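Long-range contact in 2-oxoadipate dioxygenase/decarboxylase (Pseudomonas putida, PDB 6W1G), which uses iron(II) and dioxygen to decarboxylate and hydroxylate 2-oxoadipate to (R)-2-hydroxyglutarate in D-lysine catabolism: residues R298-D311 against F391-S403. Numbering follows the deposited sequence.
Sequences RGAALTPKGRQLYD and FEALVYEDFLPVS
Ala300 and Val395 form an isolated beta bridge, flanked by backbone bonds Tyr396 N to Gly299 O and Ala301 N to Leu394 O, each 2.8 Å. Beside it, Ala300 CB lies 3.5 Å from Ala393 CB. Arg298 reaches along the 391-403 segment, extended from CG to NE, its guanidinium taking backbone oxygens at its edge. NH1 and NH2 converge end-on on Asp398 O; Arg298 NH1, 2.8 Å away, lies on a lone pair in the carbonyl plane, NH2 tilted from it. Arg298 NH1 also bonds Tyr396 O at 2.9 Å, but from 48° above that carbonyl's plane. A salt bridge from NE to Glu296 fixes the group. A leucine in place of Arg298 would probably leave both carbonyls without these donors and the loop 396-399 freer to shift. Within that loop, Tyr396 OH donates to Phe399 O, and Asp398 N lies over the centre of the Tyr396 ring. One water links Tyr396 OH to Arg307 NH1. Bent at chi2 (-69°) and chi3 (-51°), Arg307 lays one guanidinium face over the Pro401 ring, while the edge meets Asp311 OD2 in a weak salt bridge. Phe399, with CE1 3.5 Å from Arg298 NH2, packs edge-to-face with His70. The contact joins the end of strand 288-298 and the start of helix 304-321 to the loop whose Phe399 lies beside this glyoxalase-clan enzyme's metal site (nickel on His70, His226 and Glu294), leading on to substrate-binding Val402.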
ATOM      1  N   ARG A 298      -0.487   9.138  -3.212  1.00  9.46           N
ATOM      2  CA  ARG A 298      -1.364   8.892  -2.069  1.00  9.91           C
ATOM      3  C   ARG A 298      -1.966  10.190  -1.576  1.00 10.46           C
ATOM      4  O   ARG A 298      -1.231  11.132  -1.306  1.00 12.51           O
ATOM      5  CB  ARG A 298      -0.638   8.154  -0.930  1.00 10.69           C
ATOM      6  CG  ARG A 298      -0.373   6.732  -1.291  1.00  9.83           C
ATOM      7  CD  ARG A 298       0.371   5.961  -0.180  1.00 11.30           C
ATOM      8  NE  ARG A 298       0.392   4.549  -0.525  1.00 11.86           N
ATOM      9  CZ  ARG A 298      -0.609   3.715  -0.293  1.00 10.57           C
ATOM     10  NH1 ARG A 298      -1.655   4.080   0.455  1.00 10.64           N
ATOM     11  NH2 ARG A 298      -0.571   2.489  -0.806  1.00 12.52           N
ATOM     12  N   GLY A 299      -3.287  10.192  -1.442  1.00 10.57           N
ATOM     13  CA  GLY A 299      -4.056  11.317  -0.961  1.00 11.52           C
ATOM     14  C   GLY A 299      -4.752  11.033   0.357  1.00  9.85           C
ATOM     15  O   GLY A 299      -4.231  10.280   1.170  1.00 10.61           O
ATOM     16  N   ALA A 300      -5.892  11.673   0.582  1.00  9.79           N
ATOM     17  CA  ALA A 300      -6.568  11.649   1.870  1.00  9.55           C
ATOM     18  C   ALA A 300      -7.284  10.338   2.120  1.00  9.25           C
ATOM     19  O   ALA A 300      -8.026   9.812   1.278  1.00 10.34           O
ATOM     20  CB  ALA A 300      -7.583  12.771   1.908  1.00 10.40           C
ATOM     21  N   ALA A 301      -7.180   9.871   3.359  1.00  8.82           N
ATOM     22  CA  ALA A 301      -8.021   8.788   3.834  1.00  9.14           C
ATOM     23  C   ALA A 301      -9.460   9.281   3.942  1.00  9.77           C
ATOM     24  O   ALA A 301      -9.727  10.379   4.428  1.00 10.64           O
ATOM     25  CB  ALA A 301      -7.503   8.353   5.194  1.00 10.51           C
ATOM     26  N   LEU A 302     -10.397   8.447   3.499  1.00 10.58           N
ATOM     27  CA  LEU A 302     -11.828   8.757   3.509  1.00 10.86           C
ATOM     28  C   LEU A 302     -12.545   8.079   4.661  1.00 11.49           C
ATOM     29  O   LEU A 302     -12.231   6.953   5.045  1.00 12.97           O
ATOM     30  CB  LEU A 302     -12.479   8.348   2.198  1.00 12.08           C
ATOM     31  CG  LEU A 302     -11.943   9.019   0.960  1.00 11.98           C
ATOM     32  CD1 LEU A 302     -12.724   8.630  -0.268  1.00 12.97           C
ATOM     33  CD2 LEU A 302     -11.928  10.552   1.169  1.00 12.69           C
ATOM     34  N   THR A 303     -13.531   8.786   5.208  1.00 11.34           N
ATOM     35  CA  THR A 303     -14.438   8.231   6.187  1.00 12.24           C
ATOM     36  C   THR A 303     -15.390   7.241   5.479  1.00 12.76           C
ATOM     37  O   THR A 303     -15.457   7.201   4.264  1.00 14.25           O
ATOM     38  CB  THR A 303     -15.266   9.376   6.798  1.00 12.54           C
ATOM     39  OG1 THR A 303     -16.005   9.929   5.733  1.00 13.22           O
ATOM     40  CG2 THR A 303     -14.348  10.405   7.433  1.00 12.74           C
ATOM     41  N   PRO A 304     -16.219   6.525   6.233  1.00 14.45           N
ATOM     42  CA  PRO A 304     -17.285   5.718   5.602  1.00 15.94           C
ATOM     43  C   PRO A 304     -18.145   6.522   4.654  1.00 16.59           C
ATOM     44  O   PRO A 304     -18.459   6.082   3.549  1.00 18.27           O
ATOM     45  CB  PRO A 304     -18.050   5.143   6.804  1.00 17.82           C
ATOM     46  CG  PRO A 304     -17.001   5.030   7.874  1.00 17.23           C
ATOM     47  CD  PRO A 304     -16.095   6.258   7.664  1.00 15.30           C
ATOM     48  N   LYS A 305     -18.493   7.742   5.059  1.00 16.89           N
ATOM     49  CA  LYS A 305     -19.290   8.602   4.199  1.00 17.54           C
ATOM     50  C   LYS A 305     -18.552   8.955   2.915  1.00 15.92           C
ATOM     51  O   LYS A 305     -19.154   8.950   1.832  1.00 17.36           O
ATOM     52  CB  LYS A 305     -19.704   9.856   4.964  1.00 17.42           C
ATOM     53  CG  LYS A 305     -20.553  10.818   4.137  1.00 18.86           C
ATOM     54  CD  LYS A 305     -20.827  12.075   4.947  1.00 22.23           C
ATOM     55  CE  LYS A 305     -21.613  13.098   4.160  1.00 24.92           C
ATOM     56  NZ  LYS A 305     -21.891  14.310   4.986  1.00 26.78           N
ATOM     57  N   GLY A 306     -17.273   9.340   3.022  1.00 13.92           N
ATOM     58  CA  GLY A 306     -16.498   9.650   1.831  1.00 14.84           C
ATOM     59  C   GLY A 306     -16.329   8.448   0.931  1.00 13.06           C
ATOM     60  O   GLY A 306     -16.332   8.592  -0.294  1.00 15.70           O
ATOM     61  N   ARG A 307     -16.149   7.267   1.538  1.00 15.28           N
ATOM     62  CA  ARG A 307     -16.014   6.035   0.748  1.00 16.36           C
ATOM     63  C   ARG A 307     -17.293   5.751  -0.025  1.00 18.27           C
ATOM     64  O   ARG A 307     -17.236   5.312  -1.174  1.00 19.82           O
ATOM     65  CB  ARG A 307     -15.629   4.861   1.646  1.00 18.85           C
ATOM     66  CG  ARG A 307     -14.118   4.659   1.811  1.00 25.82           C
ATOM     67  CD  ARG A 307     -13.470   4.165   0.479  1.00 29.56           C
ATOM     68  NE  ARG A 307     -14.248   3.011   0.003  1.00 31.08           N
ATOM     69  CZ  ARG A 307     -14.133   1.767   0.463  1.00 32.45           C
ATOM     70  NH1 ARG A 307     -13.245   1.476   1.398  1.00 34.39           N
ATOM     71  NH2 ARG A 307     -14.910   0.803  -0.015  1.00 32.42           N
ATOM     72  N   GLN A 308     -18.438   5.988   0.591  1.00 20.82           N
ATOM     73  CA  GLN A 308     -19.706   5.796  -0.103  1.00 21.22           C
ATOM     74  C   GLN A 308     -19.836   6.726  -1.301  1.00 19.63           C
ATOM     75  O   GLN A 308     -20.270   6.302  -2.379  1.00 20.08           O
ATOM     76  CB  GLN A 308     -20.824   6.044   0.897  1.00 24.48           C
ATOM     77  CG  GLN A 308     -20.915   4.956   1.962  1.00 34.69           C
ATOM     78  CD  GLN A 308     -21.857   5.276   3.112  1.00 44.70           C
ATOM     79  OE1 GLN A 308     -22.657   6.206   3.049  1.00 48.87           O
ATOM     80  NE2 GLN A 308     -21.754   4.491   4.183  1.00 47.76           N
ATOM     81  N   LEU A 309     -19.430   7.985  -1.144  1.00 17.83           N
ATOM     82  CA  LEU A 309     -19.484   8.930  -2.254  1.00 17.40           C
ATOM     83  C   LEU A 309     -18.509   8.539  -3.363  1.00 18.04           C
ATOM     84  O   LEU A 309     -18.869   8.522  -4.544  1.00 19.49           O
ATOM     85  CB  LEU A 309     -19.241  10.337  -1.708  1.00 17.13           C
ATOM     86  CG  LEU A 309     -19.307  11.433  -2.752  1.00 17.85           C
ATOM     87  CD1 LEU A 309     -20.669  11.502  -3.485  1.00 19.48           C
ATOM     88  CD2 LEU A 309     -18.979  12.774  -2.096  1.00 19.60           C
ATOM     89  N   TYR A 310     -17.274   8.178  -2.993  1.00 16.83           N
ATOM     90  CA  TYR A 310     -16.300   7.703  -3.954  1.00 16.01           C
ATOM     91  C   TYR A 310     -16.857   6.541  -4.767  1.00 16.56           C
ATOM     92  O   TYR A 310     -16.758   6.510  -6.010  1.00 17.39           O
ATOM     93  CB  TYR A 310     -15.034   7.272  -3.155  1.00 16.46           C
ATOM     94  CG  TYR A 310     -13.965   6.724  -4.065  1.00 16.00           C
ATOM     95  CD1 TYR A 310     -13.043   7.573  -4.655  1.00 17.86           C
ATOM     96  CD2 TYR A 310     -13.887   5.364  -4.364  1.00 16.97           C
ATOM     97  CE1 TYR A 310     -12.104   7.099  -5.528  1.00 19.40           C
ATOM     98  CE2 TYR A 310     -12.930   4.882  -5.250  1.00 17.50           C
ATOM     99  CZ  TYR A 310     -12.043   5.762  -5.831  1.00 17.14           C
ATOM    100  OH  TYR A 310     -11.075   5.306  -6.702  1.00 20.70           O
ATOM    101  N   ASP A 311     -17.362   5.530  -4.074  1.00 19.43           N
ATOM    102  CA  ASP A 311     -17.826   4.333  -4.770  1.00 20.07           C
ATOM    103  C   ASP A 311     -18.958   4.688  -5.727  1.00 20.56           C
ATOM    104  O   ASP A 311     -19.032   4.160  -6.847  1.00 22.48           O
ATOM    105  CB  ASP A 311     -18.266   3.282  -3.745  1.00 22.41           C
ATOM    106  CG  ASP A 311     -17.116   2.760  -2.844  1.00 28.13           C
ATOM    107  OD1 ASP A 311     -15.930   3.057  -3.110  1.00 28.56           O
ATOM    108  OD2 ASP A 311     -17.422   2.043  -1.862  1.00 30.49           O
ATOM    109  N   PHE A 391      -5.092  22.445   9.873  1.00  9.55           N
ATOM    110  CA  PHE A 391      -5.428  21.075   9.552  1.00  9.73           C
ATOM    111  C   PHE A 391      -4.954  20.673   8.165  1.00  9.70           C
ATOM    112  O   PHE A 391      -4.886  21.493   7.242  1.00 11.04           O
ATOM    113  CB  PHE A 391      -6.927  20.792   9.744  1.00 11.63           C
ATOM    114  CG  PHE A 391      -7.842  21.543   8.813  1.00 11.32           C
ATOM    115  CD1 PHE A 391      -8.242  21.017   7.593  1.00 17.08           C
ATOM    116  CD2 PHE A 391      -8.350  22.756   9.151  1.00 14.84           C
ATOM    117  CE1 PHE A 391      -9.135  21.730   6.784  1.00 17.72           C
ATOM    118  CE2 PHE A 391      -9.206  23.460   8.314  1.00 16.69           C
ATOM    119  CZ  PHE A 391      -9.587  22.932   7.137  1.00 16.69           C
ATOM    120  N   GLU A 392      -4.633  19.397   8.036  1.00  8.79           N
ATOM    121  CA  GLU A 392      -4.330  18.781   6.751  1.00  9.07           C
ATOM    122  C   GLU A 392      -4.986  17.422   6.715  1.00  9.08           C
ATOM    123  O   GLU A 392      -5.186  16.802   7.764  1.00  9.54           O
ATOM    124  CB  GLU A 392      -2.835  18.610   6.497  1.00 11.35           C
ATOM    125  CG  GLU A 392      -1.999  19.900   6.369  1.00 12.06           C
ATOM    126  CD  GLU A 392      -2.295  20.748   5.126  1.00 11.28           C
ATOM    127  OE1 GLU A 392      -2.970  20.278   4.188  1.00 12.33           O
ATOM    128  OE2 GLU A 392      -1.778  21.898   5.107  1.00 14.12           O
ATOM    129  N   ALA A 393      -5.284  16.928   5.518  1.00  9.40           N
ATOM    130  CA  ALA A 393      -5.825  15.588   5.439  1.00  9.96           C
ATOM    131  C   ALA A 393      -4.824  14.554   5.940  1.00  9.98           C
ATOM    132  O   ALA A 393      -3.611  14.690   5.784  1.00 10.19           O
ATOM    133  CB  ALA A 393      -6.229  15.257   4.010  1.00 12.28           C
ATOM    134  N   LEU A 394      -5.371  13.500   6.529  1.00  9.13           N
ATOM    135  CA  LEU A 394      -4.612  12.330   6.944  1.00  8.96           C
ATOM    136  C   LEU A 394      -4.348  11.453   5.740  1.00  8.70           C
ATOM    137  O   LEU A 394      -5.306  11.037   5.089  1.00 10.15           O
ATOM    138  CB  LEU A 394      -5.434  11.573   7.972  1.00  9.23           C
ATOM    139  CG  LEU A 394      -4.785  10.299   8.522  1.00  9.78           C
ATOM    140  CD1 LEU A 394      -3.504  10.557   9.224  1.00 11.77           C
ATOM    141  CD2 LEU A 394      -5.804   9.571   9.407  1.00 14.11           C
ATOM    142  N   VAL A 395      -3.086  11.137   5.472  1.00  8.73           N
ATOM    143  CA  VAL A 395      -2.733  10.365   4.279  1.00  9.28           C
ATOM    144  C   VAL A 395      -3.260   8.949   4.362  1.00  9.05           C
ATOM    145  O   VAL A 395      -3.175   8.279   5.397  1.00  9.43           O
ATOM    146  CB  VAL A 395      -1.228  10.450   4.010  1.00  9.62           C
ATOM    147  CG1 VAL A 395      -0.375   9.867   5.178  1.00 11.01           C
ATOM    148  CG2 VAL A 395      -0.854   9.779   2.675  1.00 10.75           C
ATOM    149  N   TYR A 396      -3.738   8.470   3.222  1.00  8.61           N
ATOM    150  CA  TYR A 396      -4.236   7.105   3.072  1.00  9.41           C
ATOM    151  C   TYR A 396      -3.077   6.140   2.997  1.00  9.15           C
ATOM    152  O   TYR A 396      -2.158   6.321   2.184  1.00 10.05           O
ATOM    153  CB  TYR A 396      -5.047   7.077   1.781  1.00  9.85           C
ATOM    154  CG  TYR A 396      -5.817   5.777   1.569  1.00  9.50           C
ATOM    155  CD1 TYR A 396      -6.752   5.366   2.506  1.00 10.36           C
ATOM    156  CD2 TYR A 396      -5.637   5.003   0.440  1.00 10.21           C
ATOM    157  CE1 TYR A 396      -7.516   4.210   2.325  1.00 11.37           C
ATOM    158  CE2 TYR A 396      -6.392   3.863   0.230  1.00 10.75           C
ATOM    159  CZ  TYR A 396      -7.322   3.465   1.207  1.00 10.82           C
ATOM    160  OH  TYR A 396      -8.118   2.353   1.088  1.00 12.56           O
ATOM    161  N   GLU A 397      -3.135   5.098   3.818  1.00  9.39           N
ATOM    162  CA  GLU A 397      -2.091   4.101   3.957  1.00  9.06           C
ATOM    163  C   GLU A 397      -2.430   2.771   3.329  1.00  9.07           C
ATOM    164  O   GLU A 397      -1.567   1.871   3.306  1.00 11.10           O
ATOM    165  CB  GLU A 397      -1.820   3.829   5.470  1.00 10.14           C
ATOM    166  CG  GLU A 397      -1.472   5.063   6.235  1.00 10.49           C
ATOM    167  CD  GLU A 397      -0.087   5.646   5.985  1.00 11.17           C
ATOM    168  OE1 GLU A 397       0.691   5.098   5.163  1.00 15.24           O
ATOM    169  OE2 GLU A 397       0.217   6.712   6.607  1.00 12.41           O
ATOM    170  N   ASP A 398      -3.651   2.616   2.816  1.00  9.61           N
ATOM    171  CA  ASP A 398      -4.173   1.324   2.330  1.00  9.92           C
ATOM    172  C   ASP A 398      -4.284   1.344   0.803  1.00  9.96           C
ATOM    173  O   ASP A 398      -3.490   2.011   0.132  1.00 10.07           O
ATOM    174  CB  ASP A 398      -5.432   1.020   3.117  1.00 11.29           C
ATOM    175  CG  ASP A 398      -5.110   0.888   4.589  1.00 10.80           C
ATOM    176  OD1 ASP A 398      -4.419  -0.086   4.925  1.00 11.68           O
ATOM    177  OD2 ASP A 398      -5.482   1.789   5.374  1.00 11.65           O
ATOM    178  N   PHE A 399      -5.222   0.575   0.260  1.00 10.36           N
ATOM    179  CA  PHE A 399      -5.253   0.313  -1.173  1.00 10.06           C
ATOM    180  C   PHE A 399      -6.664   0.543  -1.701  1.00 11.54           C
ATOM    181  O   PHE A 399      -7.625   0.687  -0.921  1.00 11.52           O
ATOM    182  CB  PHE A 399      -4.737  -1.096  -1.427  1.00 10.94           C
ATOM    183  CG  PHE A 399      -3.291  -1.210  -1.019  1.00 10.68           C
ATOM    184  CD1 PHE A 399      -2.310  -0.862  -1.898  1.00 11.96           C
ATOM    185  CD2 PHE A 399      -2.912  -1.542   0.265  1.00 11.41           C
ATOM    186  CE1 PHE A 399      -0.990  -0.866  -1.554  1.00 11.89           C
ATOM    187  CE2 PHE A 399      -1.583  -1.505   0.644  1.00 11.48           C
ATOM    188  CZ  PHE A 399      -0.615  -1.236  -0.275  1.00 11.35           C
ATOM    189  N   LEU A 400      -6.777   0.652  -3.026  1.00 12.48           N
ATOM    190  CA  LEU A 400      -8.088   0.897  -3.593  1.00 12.83           C
ATOM    191  C   LEU A 400      -9.042  -0.254  -3.293  1.00 14.60           C
ATOM    192  O   LEU A 400      -8.645  -1.431  -3.300  1.00 15.53           O
ATOM    193  CB  LEU A 400      -7.982   1.172  -5.094  1.00 13.72           C
ATOM    194  CG  LEU A 400      -7.257   2.476  -5.471  1.00 14.30           C
ATOM    195  CD1 LEU A 400      -7.068   2.564  -6.989  1.00 14.60           C
ATOM    196  CD2 LEU A 400      -7.995   3.709  -4.926  1.00 14.37           C
ATOM    197  N   PRO A 401     -10.295   0.037  -2.988  1.00 15.42           N
ATOM    198  CA  PRO A 401     -11.232  -1.050  -2.723  1.00 18.40           C
ATOM    199  C   PRO A 401     -11.558  -1.834  -3.974  1.00 17.30           C
ATOM    200  O   PRO A 401     -11.476  -1.326  -5.093  1.00 19.26           O
ATOM    201  CB  PRO A 401     -12.477  -0.333  -2.193  1.00 21.37           C
ATOM    202  CG  PRO A 401     -12.388   1.043  -2.714  1.00 21.03           C
ATOM    203  CD  PRO A 401     -10.924   1.361  -2.831  1.00 17.00           C
ATOM    204  N   VAL A 402     -11.924  -3.099  -3.765  1.00 21.05           N
ATOM    205  CA  VAL A 402     -12.464  -3.908  -4.840  1.00 26.75           C
ATOM    206  C   VAL A 402     -13.875  -3.415  -5.151  1.00 33.22           C
ATOM    207  O   VAL A 402     -14.670  -3.158  -4.236  1.00 36.74           O
ATOM    208  CB  VAL A 402     -12.494  -5.397  -4.442  1.00 28.17           C
ATOM    209  CG1 VAL A 402     -12.974  -6.263  -5.609  1.00 30.70           C
ATOM    210  CG2 VAL A 402     -11.132  -5.885  -3.946  1.00 28.13           C
ATOM    211  N   SER A 403     -14.186  -3.261  -6.432  1.00 35.83           N
ATOM    212  CA  SER A 403     -15.547  -2.923  -6.831  1.00 40.83           C
ATOM    213  C   SER A 403     -16.548  -3.874  -6.178  1.00 42.47           C
ATOM    214  O   SER A 403     -16.362  -5.094  -6.185  1.00 41.11           O
ATOM    215  CB  SER A 403     -15.646  -3.040  -8.348  1.00 44.76           C
ATOM    216  OG  SER A 403     -15.436  -4.387  -8.742  1.00 48.66           O
TER
HETATM  217  O   HOH W   1     -10.769   2.872   2.355  1.00 28.64           O